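Local atomic coordinates of PTS-dependent dihydroxyacetone kinase operon regulatory protein (Escherichia coli, PDB entry 4LRZ), a protein that activates transcription of the dhaKLM operon from a sigma-70 promoter and represses its own expression, the part described here being its probable sensor region. Residues 110-118 and 129-140; 209-217 and 227-236. All coordinates share one frame; numbering follows the deposited sequence.

Interaction 1. Residues 110-118 and 129-140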
loop_
_atom_site.group_PDB
_atom_site.type_symbol
_atom_site.label_atom_id
_atom_site.label_comp_id
_atom_site.label_asym_id
_atom_site.label_seq_id
_atom_site.Cartn_x
_atom_site.Cartn_y
_atom_site.Cartn_z
ATOM N N GLU F 110 26.435 10.791 -12.693
ATOM C CA GLU F 110 26.873 10.757 -14.054
ATOM C C GLU F 110 28.126 11.603 -14.199
ATOM O O GLU F 110 28.986 11.276 -15.013
ATOM C CB GLU F 110 25.793 11.383 -14.924
ATOM C CG GLU F 110 26.076 11.290 -16.394
ATOM C CD GLU F 110 24.908 11.812 -17.225
ATOM O OE1 GLU F 110 24.597 13.011 -17.112
ATOM O OE2 GLU F 110 24.276 11.018 -17.973
ATOM N N GLY F 111 28.190 12.704 -13.445
ATOM C CA GLY F 111 29.337 13.614 -13.478
ATOM C C GLY F 111 30.569 12.974 -12.839
ATOM O O GLY F 111 31.659 13.540 -12.898
ATOM N N ILE F 112 30.413 11.787 -12.233
ATOM C CA ILE F 112 31.591 11.139 -11.608
ATOM C C ILE F 112 31.981 9.853 -12.344
ATOM O O ILE F 112 33.158 9.593 -12.612
ATOM C CB ILE F 112 31.369 10.839 -10.108
ATOM C CG1 ILE F 112 30.872 12.089 -9.380
ATOM C CG2 ILE F 112 32.625 10.248 -9.485
ATOM C CD1 ILE F 112 30.602 11.900 -7.903
ATOM N N ILE F 113 31.004 9.035 -12.691
ATOM C CA ILE F 113 31.365 7.743 -13.268
ATOM C C ILE F 113 30.944 7.632 -14.729
ATOM O O ILE F 113 31.121 6.585 -15.340
ATOM C CB ILE F 113 30.856 6.500 -12.405
ATOM C CG1 ILE F 113 29.306 6.389 -12.417
ATOM C CG2 ILE F 113 31.488 6.506 -10.981
ATOM C CD1 ILE F 113 28.787 5.106 -11.864
ATOM N N GLY F 114 30.355 8.700 -15.263
ATOM C CA GLY F 114 29.888 8.659 -16.630
ATOM C C GLY F 114 28.549 7.939 -16.796
ATOM O O GLY F 114 27.966 7.468 -15.835
ATOM N N THR F 115 28.086 7.897 -18.035
ATOM C CA THR F 115 26.863 7.260 -18.422
ATOM C C THR F 115 26.826 5.843 -17.896
ATOM O O THR F 115 27.726 5.023 -18.218
ATOM C CB THR F 115 26.786 7.157 -19.953
ATOM O OG1 THR F 115 27.143 8.413 -20.530
ATOM C CG2 THR F 115 25.377 6.725 -20.414
ATOM N N CYS F 116 25.759 5.581 -17.130
ATOM C CA CYS F 116 25.532 4.352 -16.396
ATOM C C CYS F 116 24.115 4.356 -15.842
ATOM O O CYS F 116 23.647 5.366 -15.317
ATOM C CB CYS F 116 26.534 4.223 -15.228
ATOM S SG CYS F 116 26.500 2.606 -14.449
ATOM N N ALA F 117 23.443 3.215 -15.928
ATOM C CA ALA F 117 22.106 3.060 -15.384
ATOM C C ALA F 117 21.987 3.612 -13.935
ATOM O O ALA F 117 20.972 4.220 -13.557
ATOM C CB ALA F 117 21.700 1.579 -15.461
ATOM N N LEU F 118 23.031 3.398 -13.135
ATOM C CA LEU F 118 23.051 3.839 -11.737
ATOM C C LEU F 118 22.589 5.290 -11.608
ATOM O O LEU F 118 21.903 5.644 -10.614
ATOM C CB LEU F 118 24.463 3.719 -11.154
ATOM C CG LEU F 118 25.038 2.344 -10.963
ATOM C CD1 LEU F 118 26.360 2.375 -10.253
ATOM C CD2 LEU F 118 24.020 1.489 -10.136
ATOM N N LYS F 129 18.829 0.166 -18.516
ATOM C CA LYS F 129 19.929 -0.791 -18.543
ATOM C C LYS F 129 21.085 -0.288 -19.421
ATOM O O LYS F 129 20.863 0.062 -20.570
ATOM C CB LYS F 129 19.442 -2.078 -19.183
ATOM C CG LYS F 129 20.506 -3.176 -19.254
ATOM C CD LYS F 129 19.953 -4.427 -19.970
ATOM C CE LYS F 129 20.867 -5.610 -19.770
ATOM N NZ LYS F 129 20.113 -6.923 -19.885
ATOM N N THR F 130 22.318 -0.322 -18.924
ATOM C CA THR F 130 23.466 0.035 -19.761
ATOM C C THR F 130 24.451 -1.145 -19.710
ATOM O O THR F 130 24.635 -1.747 -18.642
ATOM C CB THR F 130 24.146 1.318 -19.272
ATOM O OG1 THR F 130 24.488 1.165 -17.905
ATOM C CG2 THR F 130 23.217 2.537 -19.355
ATOM N N MET F 131 25.031 -1.507 -20.854
ATOM C CA MET F 131 25.937 -2.663 -20.941
ATOM C C MET F 131 27.202 -2.287 -21.688
ATOM O O MET F 131 27.139 -1.489 -22.580
ATOM C CB MET F 131 25.320 -3.806 -21.766
ATOM C CG MET F 131 23.933 -4.209 -21.378
ATOM S SD MET F 131 23.400 -5.551 -22.468
ATOM C CE MET F 131 24.770 -6.701 -22.310
ATOM N N ALA F 132 28.323 -2.901 -21.331
ATOM C CA ALA F 132 29.542 -2.879 -22.109
ATOM C C ALA F 132 29.895 -1.432 -22.467
ATOM O O ALA F 132 29.856 -0.564 -21.581
ATOM C CB ALA F 132 29.368 -3.744 -23.345
ATOM N N ASP F 133 30.159 -1.181 -23.751
ATOM C CA ASP F 133 30.647 0.112 -24.243
ATOM C C ASP F 133 29.580 1.203 -24.455
ATOM O O ASP F 133 29.908 2.285 -24.965
ATOM C CB ASP F 133 31.550 -0.062 -25.493
ATOM C CG ASP F 133 30.810 -0.617 -26.715
ATOM O OD1 ASP F 133 29.756 -1.291 -26.581
ATOM O OD2 ASP F 133 31.320 -0.397 -27.841
ATOM N N GLN F 134 28.326 0.932 -24.052
ATOM C CA GLN F 134 27.366 2.043 -23.813
ATOM C C GLN F 134 27.840 2.891 -22.631
ATOM O O GLN F 134 27.458 4.057 -22.519
ATOM C CB GLN F 134 25.941 1.549 -23.481
ATOM C CG GLN F 134 25.273 0.700 -24.544
ATOM C CD GLN F 134 23.929 0.123 -24.055
ATOM O OE1 GLN F 134 23.842 -0.408 -22.950
ATOM N NE2 GLN F 134 22.889 0.243 -24.866
ATOM N N HIS F 135 28.620 2.292 -21.723
ATOM C CA HIS F 135 29.159 3.022 -20.584
ATOM C C HIS F 135 30.237 4.022 -21.079
ATOM O O HIS F 135 31.039 3.699 -21.953
ATOM C CB HIS F 135 29.738 2.072 -19.532
ATOM C CG HIS F 135 28.695 1.271 -18.794
ATOM N ND1 HIS F 135 28.585 -0.097 -18.908
ATOM C CD2 HIS F 135 27.727 1.652 -17.925
ATOM C CE1 HIS F 135 27.563 -0.516 -18.186
ATOM N NE2 HIS F 135 27.043 0.524 -17.563
ATOM N N PHE F 136 30.260 5.228 -20.521
ATOM C CA PHE F 136 31.275 6.208 -20.944
ATOM C C PHE F 136 32.692 5.754 -20.574
ATOM O O PHE F 136 33.597 5.744 -21.408
ATOM C CB PHE F 136 30.960 7.571 -20.355
ATOM C CG PHE F 136 31.841 8.686 -20.878
ATOM C CD1 PHE F 136 31.558 9.301 -22.116
ATOM C CD2 PHE F 136 32.943 9.137 -20.136
ATOM C CE1 PHE F 136 32.350 10.344 -22.600
ATOM C CE2 PHE F 136 33.739 10.198 -20.622
ATOM C CZ PHE F 136 33.441 10.784 -21.854
ATOM N N LYS F 137 32.860 5.361 -19.322
ATOM C CA LYS F 137 34.131 4.923 -18.755
ATOM C C LYS F 137 34.457 3.518 -19.163
ATOM O O LYS F 137 33.648 2.618 -18.942
ATOM C CB LYS F 137 34.048 4.950 -17.227
ATOM C CG LYS F 137 33.825 6.316 -16.665
ATOM C CD LYS F 137 34.960 7.226 -17.017
ATOM C CE LYS F 137 35.143 8.299 -15.968
ATOM N NZ LYS F 137 36.447 9.031 -16.130
ATOM N N GLN F 138 35.663 3.330 -19.709
ATOM C CA GLN F 138 36.147 2.012 -20.155
ATOM C C GLN F 138 36.204 0.967 -19.048
ATOM O O GLN F 138 36.106 -0.233 -19.323
ATOM C CB GLN F 138 37.540 2.116 -20.796
ATOM C CG GLN F 138 37.509 2.539 -22.266
ATOM C CD GLN F 138 38.855 3.120 -22.780
ATOM O OE1 GLN F 138 39.938 2.864 -22.221
ATOM N NE2 GLN F 138 38.773 3.904 -23.858
ATOM N N VAL F 139 36.386 1.416 -17.811
ATOM C CA VAL F 139 36.483 0.496 -16.682
ATOM C C VAL F 139 35.176 -0.307 -16.522
ATOM O O VAL F 139 35.201 -1.461 -16.075
ATOM C CB VAL F 139 36.928 1.249 -15.386
ATOM C CG1 VAL F 139 36.515 0.498 -14.134
ATOM C CG2 VAL F 139 38.436 1.441 -15.417
ATOM N N LEU F 140 34.062 0.273 -16.967
ATOM C CA LEU F 140 32.751 -0.372 -16.860
ATOM C C LEU F 140 32.345 -1.252 -18.041
ATOM O O LEU F 140 31.255 -1.828 -18.018
ATOM C CB LEU F 140 31.657 0.668 -16.565
ATOM C CG LEU F 140 31.837 1.445 -15.245
ATOM C CD1 LEU F 140 30.671 2.396 -15.000
ATOM C CD2 LEU F 140 32.040 0.516 -14.019
HETATM O O HOH W 1 30.374 5.181 -17.516
#
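Thr130 uses its hydroxyl to hold the start of helix 117-124: OG1 accepts the amide of Ala117 N at 3.0 Å, with an N-H...O angle of 160°. A chi1 of 55° aims OG1 at that amide, while CG2 rests near the same nitrogen. His135 NE2 stands 2.7 Å from Thr130 OG1. The other ring nitrogen, His135 ND1, donates to Ala132 O of the same segment at 3.0 Å, which probably limits rotation of the imidazole. The ring's CD2 edge meets Thr115 O in plane, 3.4 Å from CD2. Cys116, its sulfur swung anti to the backbone N (chi1 -170°), approaches the ring obliquely, SG lying 3.8 Å from His135 NE2. Thr115 O also takes a weak bond from Phe136 N and one from a water that donates to Ile113 O and accepts from Lys137 N. Phe136 CB comes within 4.0 Å of Gly114 CA, where a beta carbon would clash. Lys137 bends at chi2, laying CG against Ile113 O before NZ bonds Thr31 O and Lys28 O. Within the GAF domain, strand 128-131 pairs with strand 143-151, whose Phe145 ring stands roughly perpendicular to His135. Helix 14-26 packs against Thr115 and Phe136, and its Ser19 bonds Thr115 OG1.

Interaction 2. Residues 209-217 and 227-236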
loop_
_atom_site.group_PDB
_atom_site.type_symbol
_atom_site.label_atom_id
_atom_site.label_comp_id
_atom_site.label_asym_id
_atom_site.label_seq_id
_atom_site.Cartn_x
_atom_site.Cartn_y
_atom_site.Cartn_z
ATOM N N LEU F 209 -14.756 13.309 20.228
ATOM C CA LEU F 209 -15.470 12.508 21.227
ATOM C C LEU F 209 -15.145 12.856 22.702
ATOM O O LEU F 209 -16.045 12.913 23.528
ATOM C CB LEU F 209 -15.237 11.011 20.992
ATOM C CG LEU F 209 -15.784 10.479 19.658
ATOM C CD1 LEU F 209 -15.094 9.178 19.346
ATOM C CD2 LEU F 209 -17.299 10.284 19.742
ATOM N N GLU F 210 -13.878 13.083 23.024
ATOM C CA GLU F 210 -13.506 13.419 24.387
ATOM C C GLU F 210 -13.954 14.812 24.821
ATOM O O GLU F 210 -14.214 15.018 26.006
ATOM C CB GLU F 210 -12.004 13.328 24.586
ATOM C CG GLU F 210 -11.440 11.953 24.239
ATOM C CD GLU F 210 -9.895 11.952 24.119
ATOM O OE1 GLU F 210 -9.249 13.008 24.363
ATOM O OE2 GLU F 210 -9.336 10.886 23.776
ATOM N N SER F 211 -14.022 15.760 23.886
ATOM C CA SER F 211 -14.256 17.151 24.264
ATOM C C SER F 211 -15.667 17.664 24.035
ATOM O O SER F 211 -16.007 18.759 24.487
ATOM C CB SER F 211 -13.211 18.087 23.638
ATOM O OG SER F 211 -13.206 17.961 22.231
ATOM N N MET F 212 -16.513 16.883 23.380
ATOM C CA MET F 212 -17.865 17.372 23.079
ATOM C C MET F 212 -18.821 17.205 24.250
ATOM O O MET F 212 -18.495 16.533 25.208
ATOM C CB MET F 212 -18.443 16.706 21.828
ATOM C CG MET F 212 -19.020 15.338 22.036
ATOM S SD MET F 212 -19.118 14.484 20.444
ATOM C CE MET F 212 -18.873 12.831 20.925
ATOM N N ASP F 213 -20.010 17.787 24.141
ATOM C CA ASP F 213 -21.010 17.716 25.218
ATOM C C ASP F 213 -21.909 16.514 25.164
ATOM O O ASP F 213 -22.228 15.944 26.190
ATOM C CB ASP F 213 -21.880 18.973 25.265
ATOM C CG ASP F 213 -21.217 20.123 26.010
ATOM O OD1 ASP F 213 -20.244 19.889 26.769
ATOM O OD2 ASP F 213 -21.670 21.270 25.826
ATOM N N ASP F 214 -22.313 16.108 23.978
ATOM C CA ASP F 214 -23.242 15.003 23.871
ATOM C C ASP F 214 -22.557 13.713 24.264
ATOM O O ASP F 214 -21.357 13.562 24.056
ATOM C CB ASP F 214 -23.772 14.894 22.440
ATOM C CG ASP F 214 -24.639 16.087 22.042
ATOM O OD1 ASP F 214 -25.509 16.490 22.866
ATOM O OD2 ASP F 214 -24.429 16.626 20.921
ATOM N N GLY F 215 -23.324 12.798 24.843
ATOM C CA GLY F 215 -22.903 11.409 24.960
ATOM C C GLY F 215 -22.994 10.766 23.591
ATOM O O GLY F 215 -23.863 11.125 22.796
ATOM N N VAL F 216 -22.090 9.847 23.289
ATOM C CA VAL F 216 -22.187 9.110 22.030
ATOM C C VAL F 216 -21.821 7.638 22.096
ATOM O O VAL F 216 -20.866 7.236 22.781
ATOM C CB VAL F 216 -21.588 9.856 20.755
ATOM C CG1 VAL F 216 -20.817 11.089 21.113
ATOM C CG2 VAL F 216 -20.813 8.906 19.805
ATOM N N ILE F 217 -22.618 6.845 21.390
ATOM C CA ILE F 217 -22.419 5.425 21.254
ATOM C C ILE F 217 -22.552 5.168 19.774
ATOM O O ILE F 217 -23.441 5.720 19.122
ATOM C CB ILE F 217 -23.523 4.671 22.015
ATOM C CG1 ILE F 217 -23.268 4.759 23.505
ATOM C CG2 ILE F 217 -23.515 3.205 21.698
ATOM C CD1 ILE F 217 -24.503 5.130 24.284
ATOM N N PHE F 227 -17.402 2.957 19.110
ATOM C CA PHE F 227 -16.951 3.980 20.038
ATOM C C PHE F 227 -18.038 4.399 21.002
ATOM O O PHE F 227 -19.243 4.295 20.690
ATOM C CB PHE F 227 -16.309 5.218 19.371
ATOM C CG PHE F 227 -17.087 5.819 18.199
ATOM C CD1 PHE F 227 -18.049 6.812 18.407
ATOM C CD2 PHE F 227 -16.746 5.473 16.875
ATOM C CE1 PHE F 227 -18.729 7.415 17.310
ATOM C CE2 PHE F 227 -17.404 6.027 15.776
ATOM C CZ PHE F 227 -18.401 7.011 15.986
ATOM N N ILE F 228 -17.593 4.852 22.170
ATOM C CA ILE F 228 -18.455 5.395 23.214
ATOM C C ILE F 228 -17.628 6.400 24.010
ATOM O O ILE F 228 -16.482 6.117 24.370
ATOM C CB ILE F 228 -19.001 4.256 24.130
ATOM C CG1 ILE F 228 -19.983 4.799 25.154
ATOM C CG2 ILE F 228 -17.857 3.495 24.851
ATOM C CD1 ILE F 228 -20.689 3.695 25.954
ATOM N N ASN F 229 -18.171 7.580 24.277
ATOM C CA ASN F 229 -17.394 8.562 25.039
ATOM C C ASN F 229 -17.707 8.469 26.529
ATOM O O ASN F 229 -18.645 7.772 26.896
ATOM C CB ASN F 229 -17.460 10.000 24.477
ATOM C CG ASN F 229 -18.860 10.638 24.530
ATOM O OD1 ASN F 229 -19.015 11.769 24.078
ATOM N ND2 ASN F 229 -19.866 9.915 24.986
ATOM N N ALA F 230 -16.907 9.122 27.371
ATOM C CA ALA F 230 -17.112 9.087 28.826
ATOM C C ALA F 230 -18.548 9.406 29.230
ATOM O O ALA F 230 -19.117 8.721 30.071
ATOM C CB ALA F 230 -16.111 10.030 29.550
ATOM N N GLN F 231 -19.119 10.425 28.591
ATOM C CA GLN F 231 -20.449 10.938 28.881
ATOM C C GLN F 231 -21.537 9.878 28.673
ATOM O O GLN F 231 -22.454 9.750 29.498
ATOM C CB GLN F 231 -20.740 12.185 28.015
ATOM C CG GLN F 231 -19.692 13.341 28.061
ATOM C CD GLN F 231 -18.430 13.132 27.173
ATOM O OE1 GLN F 231 -17.614 12.221 27.401
ATOM N NE2 GLN F 231 -18.254 14.018 26.179
ATOM N N ALA F 232 -21.448 9.124 27.575
ATOM C CA ALA F 232 -22.452 8.095 27.280
ATOM C C ALA F 232 -22.328 6.903 28.236
ATOM O O ALA F 232 -23.313 6.232 28.552
ATOM C CB ALA F 232 -22.336 7.628 25.863
ATOM N N ALA F 233 -21.108 6.650 28.680
ATOM C CA ALA F 233 -20.808 5.458 29.430
ATOM C C ALA F 233 -21.236 5.606 30.886
ATOM O O ALA F 233 -21.588 4.615 31.525
ATOM C CB ALA F 233 -19.328 5.141 29.337
ATOM N N ARG F 234 -21.194 6.828 31.419
ATOM C CA ARG F 234 -21.693 7.053 32.778
ATOM C C ARG F 234 -23.224 7.002 32.807
ATOM O O ARG F 234 -23.794 6.289 33.635
ATOM C CB ARG F 234 -21.131 8.333 33.419
ATOM C CG ARG F 234 -21.443 9.625 32.680
ATOM C CD ARG F 234 -21.205 10.884 33.541
ATOM N NE ARG F 234 -20.951 12.055 32.684
ATOM C CZ ARG F 234 -19.757 12.387 32.172
ATOM N NH1 ARG F 234 -18.674 11.651 32.427
ATOM N NH2 ARG F 234 -19.639 13.464 31.396
ATOM N N VAL F 235 -23.864 7.717 31.870
ATOM C CA VAL F 235 -25.328 7.778 31.738
ATOM C C VAL F 235 -25.974 6.399 31.547
ATOM O O VAL F 235 -26.872 6.021 32.304
ATOM C CB VAL F 235 -25.751 8.721 30.610
ATOM C CG1 VAL F 235 -27.210 8.540 30.292
ATOM C CG2 VAL F 235 -25.443 10.182 30.965
ATOM N N LEU F 236 -25.500 5.642 30.563
ATOM C CA LEU F 236 -26.046 4.321 30.269
ATOM C C LEU F 236 -25.415 3.249 31.136
ATOM O O LEU F 236 -25.587 2.055 30.881
ATOM C CB LEU F 236 -25.834 3.969 28.793
ATOM C CG LEU F 236 -26.508 4.900 27.791
ATOM C CD1 LEU F 236 -26.312 4.349 26.427
ATOM C CD2 LEU F 236 -27.992 5.070 28.100
#
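The first beta hairpin of the PAS fold, strands 215-219 and 225-228, runs here into helix 230-235, with Ile217 and Ile228 as an antiparallel non-hydrogen-bonded pair. Their side chains lie side by side, CG1 of Ile217 3.7 Å from CG1 of Ile228. Beyond this pair Asn229 N donates to Val216 O at 3.1 Å. Asn229, the N-cap of the helix, tucks its amide among Leu209 O, Asp214 O and Val216 N. With an alanine here, the backbone groups of Leu209, Asp214 and Val216 would probably lose their polar neighbour and a gap would open beside them. Gln231, folded back at chi2 (80°), brings NE2 to within 2.7 Å of Met212 O in a weak, bent bond. Ala232 CB packs 3.4 Å from Val216 N where helix 230-235 crosses strand 215-217 at 86°. Phe227 receives Val216 CG2 at its ring edge, 3.6 Å from CE1; the Leu209 side chain crosses that of Phe227 at about a right angle, Leu209 CD2 lying obliquely 3.8 Å from Phe227 CD1. Strand 215-219 pairs on with strand 296-304, whose Leu303 touches Ile217, Ala232 and Leu236. Just after helix 174-211, Asp213 N and Asp214 OD2 bond Asp214 and Asp213 of the second subunit.

Overall arrangement
Interactions 1 and 2 lie on opposite sides of the chain's centre, their centres about 66 Å apart and their nearest atoms about 47 Å apart. They share no element: residues 110-118 and 129-140 belong to the GAF domain, residues 209-217 and 227-236 to the PAS domain, and the long helix 174-211 runs between them and ends inside interaction 2. Both are largely buried, each includes an outermost strand of a five-stranded antiparallel sheet, and each involves the start of a helix. Interaction 1 is loop-rich and polar, built on a hydroxyl, an imidazole and a water, and lies clear of other subunits. Interaction 2 relies more on strand pairing and apolar packing, and borders the second subunit.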